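Local structure of inosine-uridine nucleoside N-ribohydrolase (4KL0) at residues V150-L161 / N199-L210; V63-S74 / V92-M102. The protein binds calcium and probably belongs to the nucleoside hydrolases, which split N-glycosidic bonds, although its own activity as a bacterial effector is not established. One frame throughout, in Å; residues are numbered along the deposited sequence.

Contact 1 of 2, residues V150-L161 / N199-L210. With CA (calcium ion), chain B.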
loop_
_atom_site.group_PDB
_atom_site.type_symbol
_atom_site.label_atom_id
_atom_site.label_comp_id
_atom_site.label_asym_id
_atom_site.label_seq_id
_atom_site.Cartn_x
_atom_site.Cartn_y
_atom_site.Cartn_z
ATOM N N VAL A 150 6.041 -3.322 1.496
ATOM C CA VAL A 150 6.523 -1.972 1.090
ATOM C C VAL A 150 5.549 -1.378 0.119
ATOM O O VAL A 150 5.355 -1.883 -0.980
ATOM C CB VAL A 150 7.926 -2.091 0.462
ATOM C CG1 VAL A 150 8.397 -0.742 -0.063
ATOM C CG2 VAL A 150 8.882 -2.771 1.475
ATOM N N ILE A 151 4.890 -0.280 0.539
ATOM C CA ILE A 151 3.921 0.373 -0.330
ATOM C C ILE A 151 4.294 1.841 -0.428
ATOM O O ILE A 151 3.421 2.646 -0.626
ATOM C CB ILE A 151 2.480 0.205 0.187
ATOM C CG1 ILE A 151 2.327 0.576 1.677
ATOM C CG2 ILE A 151 2.058 -1.291 0.019
ATOM C CD1 ILE A 151 0.892 0.570 2.183
ATOM N N ALA A 152 5.581 2.146 -0.407
ATOM C CA ALA A 152 6.114 3.502 -0.552
ATOM C C ALA A 152 7.565 3.420 -0.873
ATOM O O ALA A 152 8.040 2.314 -1.103
ATOM C CB ALA A 152 5.935 4.323 0.786
ATOM N N GLY A 153 8.278 4.560 -0.801
ATOM C CA GLY A 153 9.719 4.580 -1.074
ATOM C C GLY A 153 10.442 3.754 -0.034
ATOM O O GLY A 153 9.925 3.446 1.067
ATOM N N MET A 154 11.673 3.376 -0.376
ATOM C CA MET A 154 12.307 2.315 0.364
ATOM C C MET A 154 13.463 2.811 1.238
ATOM O O MET A 154 14.231 1.973 1.719
ATOM C CB MET A 154 12.803 1.261 -0.642
ATOM C CG MET A 154 11.653 0.284 -0.965
ATOM S SD MET A 154 11.659 -0.512 -2.614
ATOM C CE MET A 154 10.560 0.590 -3.453
ATOM N N THR A 155 13.535 4.113 1.530
ATOM C CA THR A 155 14.632 4.635 2.404
ATOM C C THR A 155 14.738 3.836 3.715
ATOM O O THR A 155 15.832 3.391 4.139
ATOM C CB THR A 155 14.301 6.069 2.756
ATOM O OG1 THR A 155 14.141 6.814 1.544
ATOM C CG2 THR A 155 15.348 6.688 3.658
ATOM N N ASP A 156 13.613 3.664 4.390
ATOM C CA ASP A 156 13.603 2.954 5.697
ATOM C C ASP A 156 13.665 1.443 5.583
ATOM O O ASP A 156 14.295 0.768 6.449
ATOM C CB ASP A 156 12.388 3.406 6.509
ATOM C CG ASP A 156 12.334 4.901 6.580
ATOM O OD1 ASP A 156 13.291 5.506 7.128
ATOM O OD2 ASP A 156 11.396 5.506 6.062
ATOM N N ALA A 157 12.985 0.855 4.593
ATOM C CA ALA A 157 13.096 -0.572 4.425
ATOM C C ALA A 157 14.536 -0.971 4.139
ATOM O O ALA A 157 14.985 -1.992 4.629
ATOM C CB ALA A 157 12.143 -1.069 3.276
ATOM N N SER A 158 15.230 -0.170 3.348
ATOM C CA SER A 158 16.626 -0.499 3.039
ATOM C C SER A 158 17.443 -0.268 4.315
ATOM O O SER A 158 18.322 -1.100 4.613
ATOM C CB SER A 158 17.122 0.398 1.926
ATOM O OG SER A 158 18.529 0.218 1.720
ATOM N N ALA A 159 17.178 0.832 5.051
ATOM C CA ALA A 159 17.856 1.084 6.342
ATOM C C ALA A 159 17.732 -0.098 7.296
ATOM O O ALA A 159 18.680 -0.424 8.009
ATOM C CB ALA A 159 17.369 2.372 7.016
ATOM N N LEU A 160 16.577 -0.769 7.296
ATOM C CA LEU A 160 16.340 -1.892 8.202
ATOM C C LEU A 160 17.180 -3.067 7.787
ATOM O O LEU A 160 17.779 -3.723 8.641
ATOM C CB LEU A 160 14.843 -2.322 8.233
ATOM C CG LEU A 160 14.502 -3.494 9.174
ATOM C CD1 LEU A 160 14.738 -3.088 10.603
ATOM C CD2 LEU A 160 13.028 -3.925 9.068
ATOM N N LEU A 161 17.249 -3.333 6.484
ATOM C CA LEU A 161 18.067 -4.467 6.040
ATOM C C LEU A 161 19.515 -4.125 6.344
ATOM O O LEU A 161 20.343 -5.031 6.629
ATOM C CB LEU A 161 17.894 -4.767 4.557
ATOM C CG LEU A 161 17.094 -6.027 4.351
ATOM C CD1 LEU A 161 15.686 -5.818 4.968
ATOM C CD2 LEU A 161 17.038 -6.313 2.883
ATOM N N ASN A 199 7.207 4.102 -6.523
ATOM C CA ASN A 199 7.828 3.831 -5.220
ATOM C C ASN A 199 9.341 3.655 -5.324
ATOM O O ASN A 199 10.089 3.952 -4.419
ATOM C CB ASN A 199 7.222 2.661 -4.494
ATOM C CG ASN A 199 5.803 2.991 -4.020
ATOM O OD1 ASN A 199 5.512 4.198 -3.753
ATOM N ND2 ASN A 199 4.913 1.995 -3.974
ATOM N N ASN A 200 9.795 3.096 -6.430
ATOM C CA ASN A 200 11.252 2.990 -6.527
ATOM C C ASN A 200 11.891 4.370 -6.691
ATOM O O ASN A 200 12.940 4.636 -6.093
ATOM C CB ASN A 200 11.655 2.174 -7.754
ATOM C CG ASN A 200 11.229 0.719 -7.707
ATOM O OD1 ASN A 200 11.097 0.091 -6.661
ATOM N ND2 ASN A 200 11.076 0.148 -8.904
ATOM N N ALA A 201 11.243 5.232 -7.505
ATOM C CA ALA A 201 11.737 6.593 -7.846
ATOM C C ALA A 201 11.729 7.570 -6.670
ATOM O O ALA A 201 12.495 8.547 -6.700
ATOM C CB ALA A 201 10.937 7.147 -8.967
ATOM N N THR A 202 10.971 7.248 -5.613
ATOM C CA THR A 202 10.992 8.094 -4.407
ATOM C C THR A 202 12.414 8.228 -3.865
ATOM O O THR A 202 12.845 9.342 -3.516
ATOM C CB THR A 202 10.048 7.555 -3.309
ATOM O OG1 THR A 202 8.683 7.640 -3.765
ATOM C CG2 THR A 202 10.208 8.394 -2.024
ATOM N N ASP A 203 13.143 7.102 -3.800
ATOM C CA ASP A 203 14.561 7.115 -3.388
ATOM C C ASP A 203 15.171 5.926 -4.140
ATOM O O ASP A 203 15.154 4.774 -3.658
ATOM C CB ASP A 203 14.676 6.978 -1.867
ATOM C CG ASP A 203 16.115 6.907 -1.360
ATOM O OD1 ASP A 203 17.071 6.808 -2.198
ATOM O OD2 ASP A 203 16.272 6.908 -0.110
ATOM N N ILE A 204 15.709 6.219 -5.315
ATOM C CA ILE A 204 16.115 5.111 -6.201
ATOM C C ILE A 204 17.332 4.344 -5.656
ATOM O O ILE A 204 17.420 3.133 -5.896
ATOM C CB ILE A 204 16.314 5.579 -7.636
ATOM C CG1 ILE A 204 16.449 4.351 -8.560
ATOM C CG2 ILE A 204 17.562 6.453 -7.700
ATOM C CD1 ILE A 204 15.253 3.426 -8.559
ATOM N N HIS A 205 18.236 5.025 -4.937
ATOM C CA HIS A 205 19.420 4.358 -4.366
ATOM C C HIS A 205 19.016 3.428 -3.271
ATOM O O HIS A 205 19.521 2.309 -3.205
ATOM C CB HIS A 205 20.439 5.376 -3.843
ATOM C CG HIS A 205 20.781 6.393 -4.883
ATOM N ND1 HIS A 205 21.291 6.027 -6.113
ATOM C CD2 HIS A 205 20.553 7.725 -4.944
ATOM C CE1 HIS A 205 21.412 7.102 -6.873
ATOM N NE2 HIS A 205 20.985 8.147 -6.182
ATOM N N ALA A 206 18.101 3.868 -2.406
ATOM C CA ALA A 206 17.538 2.932 -1.417
ATOM C C ALA A 206 16.799 1.749 -2.059
ATOM O O ALA A 206 16.895 0.635 -1.546
ATOM C CB ALA A 206 16.582 3.656 -0.473
ATOM N N ALA A 207 16.037 1.979 -3.153
ATOM C CA ALA A 207 15.376 0.868 -3.846
ATOM C C ALA A 207 16.421 -0.108 -4.409
ATOM O O ALA A 207 16.251 -1.314 -4.281
ATOM C CB ALA A 207 14.502 1.324 -4.975
ATOM N N ARG A 208 17.475 0.405 -5.020
ATOM C CA ARG A 208 18.517 -0.523 -5.495
ATOM C C ARG A 208 19.138 -1.291 -4.315
ATOM O O ARG A 208 19.438 -2.477 -4.452
ATOM C CB ARG A 208 19.607 0.268 -6.238
ATOM C CG ARG A 208 19.084 0.821 -7.505
ATOM C CD ARG A 208 20.089 1.706 -8.269
ATOM N NE ARG A 208 19.491 1.944 -9.574
ATOM C CZ ARG A 208 19.599 3.040 -10.295
ATOM N NH1 ARG A 208 20.342 4.067 -9.849
ATOM N NH2 ARG A 208 18.947 3.084 -11.479
ATOM N N ALA A 209 19.402 -0.620 -3.212
ATOM C CA ALA A 209 20.042 -1.289 -2.078
ATOM C C ALA A 209 19.105 -2.412 -1.564
ATOM O O ALA A 209 19.553 -3.509 -1.178
ATOM C CB ALA A 209 20.349 -0.307 -0.999
ATOM N N LEU A 210 17.804 -2.130 -1.514
ATOM C CA LEU A 210 16.860 -3.089 -0.942
ATOM C C LEU A 210 16.710 -4.326 -1.817
ATOM O O LEU A 210 16.823 -5.460 -1.274
ATOM C CB LEU A 210 15.492 -2.427 -0.604
ATOM C CG LEU A 210 14.448 -3.369 -0.019
ATOM C CD1 LEU A 210 14.755 -3.721 1.442
ATOM C CD2 LEU A 210 13.048 -2.732 -0.120
HETATM CA CA CA B . 1.684 4.209 -1.236
HETATM O O HOH W 1 6.986 7.132 -1.431
HETATM O O HOH W 2 12.507 3.966 -2.965
HETATM O O HOH W 3 2.161 2.889 -3.538
HETATM O O HOH W 4 3.341 5.479 -2.778
HETATM O O HOH W 5 0.235 5.206 -2.994
#
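Leu-210 and Met-154 cross at about a right angle, and their meeting is the tightest part of this contact: Leu-210 CD2 lies 3.4 Å from Met-154 CG, closer than usual for two carbons. The other branch of Leu-210, CD1, approaches Leu-161 CD2 at 3.7 Å, so the leucine fork reaches from the N-cap Met-154 to Leu-161, about two turns along. Its reach follows from CG standing anti to the backbone N (chi1 179°). Ala-206 is short enough to let the backbones close in, its CB 3.6 Å from Thr-155 CA; the axes of helix segments 155-161 and 204-210 approach to 8.3 Å, 40° from parallel. Next to the apolar zone, Thr-155 OG1 donates to the anti lone pair of Asp-203 OD2 (2.7 Å). Asp-203 OD1 accepts from Ala-206 N, which reaches it from above the carboxylate plane, so that Asp-203 N-caps helix 204-216 and both oxygens hold the carboxylate in place. The partly exposed margin is at Ser-158 and Ala-209, where only small groups meet, Ser-158 OG nearing Ala-209 CB at 3.3 Å. Between the loop before helix 155-163 and the end of helix 198-202, one water accepts from Met-154 N, with Asn-199 O and Asp-203 O also within its reach. Toward the metal, Asn-199 ND2 donates to Met-178 O and to a calcium-bound water, while OD1 accepts from a second one. Ile-151 O binds the calcium directly at 2.4 Å, alongside Asp-35, Asp-42 and Asp-318. Such a carbonyl ending a parallel strand, joined by aspartates round calcium, is consistent with the nucleoside hydrolase family's metal site.

Contact 2 of 2, residues V63-S74 / V92-M102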
loop_
_atom_site.group_PDB
_atom_site.type_symbol
_atom_site.label_atom_id
_atom_site.label_comp_id
_atom_site.label_asym_id
_atom_site.label_seq_id
_atom_site.Cartn_x
_atom_site.Cartn_y
_atom_site.Cartn_z
ATOM N N VAL A 63 4.771 0.489 11.837
ATOM C CA VAL A 63 4.637 1.180 10.561
ATOM C C VAL A 63 5.645 2.322 10.519
ATOM O O VAL A 63 5.723 3.142 11.449
ATOM C CB VAL A 63 3.195 1.723 10.462
ATOM C CG1 VAL A 63 3.012 2.518 9.206
ATOM C CG2 VAL A 63 2.207 0.572 10.481
ATOM N N VAL A 64 6.453 2.393 9.471
ATOM C CA VAL A 64 7.399 3.495 9.348
ATOM C C VAL A 64 7.016 4.293 8.086
ATOM O O VAL A 64 6.757 3.735 7.038
ATOM C CB VAL A 64 8.830 3.007 9.267
ATOM C CG1 VAL A 64 9.760 4.179 9.116
ATOM C CG2 VAL A 64 9.183 2.187 10.571
ATOM N N VAL A 65 6.925 5.598 8.228
ATOM C CA VAL A 65 6.281 6.462 7.205
ATOM C C VAL A 65 7.341 7.305 6.487
ATOM O O VAL A 65 8.227 7.947 7.125
ATOM C CB VAL A 65 5.271 7.415 7.916
ATOM C CG1 VAL A 65 4.709 8.435 6.964
ATOM C CG2 VAL A 65 4.138 6.592 8.564
ATOM N N THR A 66 7.223 7.393 5.158
ATOM C CA THR A 66 8.195 8.142 4.369
ATOM C C THR A 66 7.456 9.143 3.472
ATOM O O THR A 66 6.256 9.326 3.650
ATOM C CB THR A 66 9.142 7.173 3.585
ATOM O OG1 THR A 66 10.241 7.869 2.972
ATOM C CG2 THR A 66 8.400 6.372 2.496
ATOM N N LEU A 67 8.199 9.838 2.612
ATOM C CA LEU A 67 7.792 10.776 1.551
ATOM C C LEU A 67 7.636 12.201 2.103
ATOM O O LEU A 67 6.690 12.475 2.864
ATOM C CB LEU A 67 6.479 10.344 0.803
ATOM C CG LEU A 67 6.195 11.153 -0.461
ATOM C CD1 LEU A 67 7.151 10.718 -1.613
ATOM C CD2 LEU A 67 4.771 10.778 -0.890
ATOM N N GLY A 68 8.608 13.044 1.749
ATOM C CA GLY A 68 8.677 14.430 2.179
ATOM C C GLY A 68 9.866 14.672 3.103
ATOM O O GLY A 68 10.619 13.763 3.492
ATOM N N ASP A 69 10.006 15.936 3.467
ATOM C CA ASP A 69 11.011 16.295 4.486
ATOM C C ASP A 69 10.583 15.852 5.876
ATOM O O ASP A 69 9.494 15.270 6.040
ATOM C CB ASP A 69 11.345 17.790 4.361
ATOM C CG ASP A 69 10.244 18.732 4.871
ATOM O OD1 ASP A 69 9.188 18.325 5.412
ATOM O OD2 ASP A 69 10.456 19.953 4.718
ATOM N N ALA A 70 11.404 16.109 6.898
ATOM C CA ALA A 70 11.108 15.534 8.201
ATOM C C ALA A 70 9.743 15.933 8.729
ATOM O O ALA A 70 9.012 15.110 9.251
ATOM C CB ALA A 70 12.169 15.929 9.219
ATOM N N ASP A 71 9.392 17.193 8.583
ATOM C CA ASP A 71 8.091 17.594 9.137
ATOM C C ASP A 71 6.935 16.979 8.328
ATOM O O ASP A 71 5.907 16.608 8.893
ATOM C CB ASP A 71 7.941 19.103 9.186
ATOM C CG ASP A 71 6.602 19.518 9.764
ATOM O OD1 ASP A 71 6.306 19.111 10.934
ATOM O OD2 ASP A 71 5.834 20.170 9.022
ATOM N N MET A 72 7.111 16.859 7.023
ATOM C CA MET A 72 6.033 16.226 6.211
ATOM C C MET A 72 5.853 14.781 6.635
ATOM O O MET A 72 4.691 14.282 6.741
ATOM C CB MET A 72 6.381 16.269 4.732
ATOM C CG MET A 72 5.324 15.639 3.780
ATOM S SD MET A 72 3.562 16.316 3.996
ATOM C CE MET A 72 3.747 17.902 3.358
ATOM N N ARG A 73 6.971 14.061 6.805
ATOM C CA ARG A 73 6.876 12.659 7.225
ATOM C C ARG A 73 6.182 12.571 8.560
ATOM O O ARG A 73 5.385 11.669 8.820
ATOM C CB ARG A 73 8.265 11.980 7.247
ATOM C CG ARG A 73 8.886 11.962 5.876
ATOM C CD ARG A 73 10.143 11.025 5.904
ATOM N NE ARG A 73 11.123 11.374 6.967
ATOM C CZ ARG A 73 12.110 12.270 6.834
ATOM N NH1 ARG A 73 12.244 13.017 5.745
ATOM N NH2 ARG A 73 12.950 12.440 7.855
ATOM N N SER A 74 6.396 13.554 9.421
ATOM C CA SER A 74 5.647 13.522 10.694
ATOM C C SER A 74 4.157 13.751 10.515
ATOM O O SER A 74 3.344 13.081 11.162
ATOM C CB SER A 74 6.225 14.545 11.688
ATOM O OG SER A 74 7.506 14.075 12.166
ATOM N N VAL A 92 -0.719 -0.290 17.125
ATOM C CA VAL A 92 0.220 -0.081 16.030
ATOM C C VAL A 92 1.215 1.027 16.370
ATOM O O VAL A 92 0.856 2.200 16.652
ATOM C CB VAL A 92 -0.576 0.242 14.724
ATOM C CG1 VAL A 92 0.385 0.477 13.594
ATOM C CG2 VAL A 92 -1.553 -0.883 14.411
ATOM N N ARG A 93 2.508 0.689 16.292
ATOM C CA ARG A 93 3.520 1.682 16.582
ATOM C C ARG A 93 3.962 2.391 15.299
ATOM O O ARG A 93 4.586 1.798 14.414
ATOM C CB ARG A 93 4.712 1.021 17.252
ATOM C CG ARG A 93 5.619 2.021 17.876
ATOM C CD ARG A 93 6.893 1.284 18.380
ATOM N NE ARG A 93 7.870 2.211 18.949
ATOM C CZ ARG A 93 8.678 3.005 18.240
ATOM N NH1 ARG A 93 8.623 3.024 16.885
ATOM N NH2 ARG A 93 9.552 3.796 18.886
ATOM N N VAL A 94 3.636 3.662 15.214
ATOM C CA VAL A 94 3.933 4.445 14.022
ATOM C C VAL A 94 5.138 5.340 14.274
ATOM O O VAL A 94 5.200 6.134 15.273
ATOM C CB VAL A 94 2.741 5.295 13.598
ATOM C CG1 VAL A 94 3.029 6.057 12.333
ATOM C CG2 VAL A 94 1.473 4.427 13.443
ATOM N N ALA A 95 6.068 5.300 13.323
ATOM C CA ALA A 95 7.278 6.111 13.431
ATOM C C ALA A 95 7.575 6.872 12.117
ATOM O O ALA A 95 7.299 6.342 11.007
ATOM C CB ALA A 95 8.445 5.206 13.764
ATOM N N ARG A 96 8.120 8.086 12.209
ATOM C CA ARG A 96 8.609 8.823 11.062
ATOM C C ARG A 96 9.916 8.181 10.544
ATOM O O ARG A 96 10.853 7.954 11.331
ATOM C CB ARG A 96 8.928 10.257 11.533
ATOM C CG ARG A 96 9.855 11.002 10.641
ATOM C CD ARG A 96 10.037 12.442 11.051
ATOM N NE ARG A 96 11.213 12.726 11.841
ATOM C CZ ARG A 96 11.343 13.865 12.517
ATOM N NH1 ARG A 96 12.445 14.113 13.217
ATOM N NH2 ARG A 96 10.343 14.764 12.473
ATOM N N GLY A 97 10.035 7.984 9.226
ATOM C CA GLY A 97 11.254 7.496 8.628
ATOM C C GLY A 97 12.346 8.554 8.553
ATOM O O GLY A 97 12.160 9.702 8.979
ATOM N N GLN A 98 13.502 8.163 8.052
ATOM C CA GLN A 98 14.643 9.087 7.979
ATOM C C GLN A 98 14.739 9.952 6.698
ATOM O O GLN A 98 14.033 9.743 5.692
ATOM C CB GLN A 98 15.927 8.280 8.158
ATOM C CG GLN A 98 16.285 7.476 6.921
ATOM C CD GLN A 98 17.597 6.715 7.038
ATOM O OE1 GLN A 98 18.558 6.981 6.278
ATOM N NE2 GLN A 98 17.642 5.757 7.951
ATOM N N ASP A 99 15.625 10.946 6.713
ATOM C CA ASP A 99 15.802 11.814 5.579
ATOM C C ASP A 99 16.342 11.077 4.357
ATOM O O ASP A 99 17.088 10.110 4.465
ATOM C CB ASP A 99 16.821 12.898 5.944
ATOM C CG ASP A 99 16.197 14.063 6.737
ATOM O OD1 ASP A 99 14.938 14.188 6.825
ATOM O OD2 ASP A 99 17.007 14.885 7.264
ATOM N N TYR A 100 16.014 11.578 3.195
ATOM C CA TYR A 100 16.529 10.981 2.004
ATOM C C TYR A 100 16.687 12.104 1.004
ATOM O O TYR A 100 16.139 13.186 1.178
ATOM C CB TYR A 100 15.545 9.851 1.532
ATOM C CG TYR A 100 14.221 10.376 1.076
ATOM C CD1 TYR A 100 14.013 10.742 -0.240
ATOM C CD2 TYR A 100 13.220 10.571 1.997
ATOM C CE1 TYR A 100 12.781 11.252 -0.653
ATOM C CE2 TYR A 100 12.006 11.074 1.627
ATOM C CZ TYR A 100 11.806 11.434 0.306
ATOM O OH TYR A 100 10.575 11.948 -0.070
ATOM N N PRO A 101 17.450 11.878 -0.067
ATOM C CA PRO A 101 17.719 12.954 -1.036
ATOM C C PRO A 101 16.500 13.340 -1.908
ATOM O O PRO A 101 15.798 12.433 -2.353
ATOM C CB PRO A 101 18.838 12.363 -1.885
ATOM C CG PRO A 101 18.704 10.902 -1.760
ATOM C CD PRO A 101 18.185 10.637 -0.354
ATOM N N MET A 102 16.238 14.643 -2.099
ATOM C CA MET A 102 15.097 15.184 -2.870
ATOM C C MET A 102 15.554 16.330 -3.787
ATOM O O MET A 102 16.059 17.340 -3.294
ATOM C CB MET A 102 14.017 15.750 -1.903
ATOM C CG MET A 102 12.692 14.965 -1.714
ATOM S SD MET A 102 11.470 15.703 -0.558
ATOM C CE MET A 102 12.457 15.599 0.926
HETATM O O HOH W 6 11.823 8.095 5.124
HETATM O O HOH W 7 13.874 13.967 3.141
HETATM O O HOH W 8 14.170 16.864 6.203
#
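Arg-96 and Arg-73, which have the most surface buried here, lie against each other through their aliphatic parts, Arg-96 CG resting 3.9 Å from Arg-73 CB. Arg-73 then bends at chi3 (-54°), which turns its guanidinium back to the loop after strand 93-96. There NH1 and NH2 both grip one oxygen, Asp-99 OD1, in an end-on salt bridge (NH2 to OD1 2.8 Å), with the carboxylate plane turned 86° from the guanidinium plane. NE reaches Gly-97 O from above the carbonyl plane (2.8 Å), and NH1 also donates to Gly-68 O; Ala-70 CA and Gln-98 O cover opposite faces, so the group is fixed on its edges and both faces. Arg-96 lays its guanidinium over Ala-70 CB and gives NH2 to Ser-74 OG (2.9 Å). These bonds tie the helix start to the strand end in a beta-alpha-beta crossover, where strands 58-65 and 93-96 pair in parallel from Val-63 N to Arg-93 O through Gly-97 N to Val-65 O. Val-63, the third residue, sets CG2 3.6 Å from Val-92 CG1. Farther along, Gly-68 N donates to Tyr-100 OH (2.9 Å) in a nearly straight bond of 174°, and the same hydroxyl is hydrogen-bonded to His-110.

Overall arrangement
Both segments of contact 2 precede those of contact 1 in the sequence, and the contact centres lie 12 Å apart on the same side of the molecule. Contact 2 holds two strands of the largely parallel sheet, whereas contact 1 lies at the end of strand 146-150 and on the helices that follow. Strand 28-34 separates the pair of contact 2 from strand 146-150. The two contacts meet directly where Asp-156 OD1 probably accepts from Gln-98 N (2.8 Å), and where Thr-155 packs on Tyr-100. The loops after strands 58-65 and 146-150 converge on the calcium: contact 1 supplies a ligand, whereas in contact 2 the side chain of Leu-67 lies about 7 Å from the bound calcium ion and touches Asp-35.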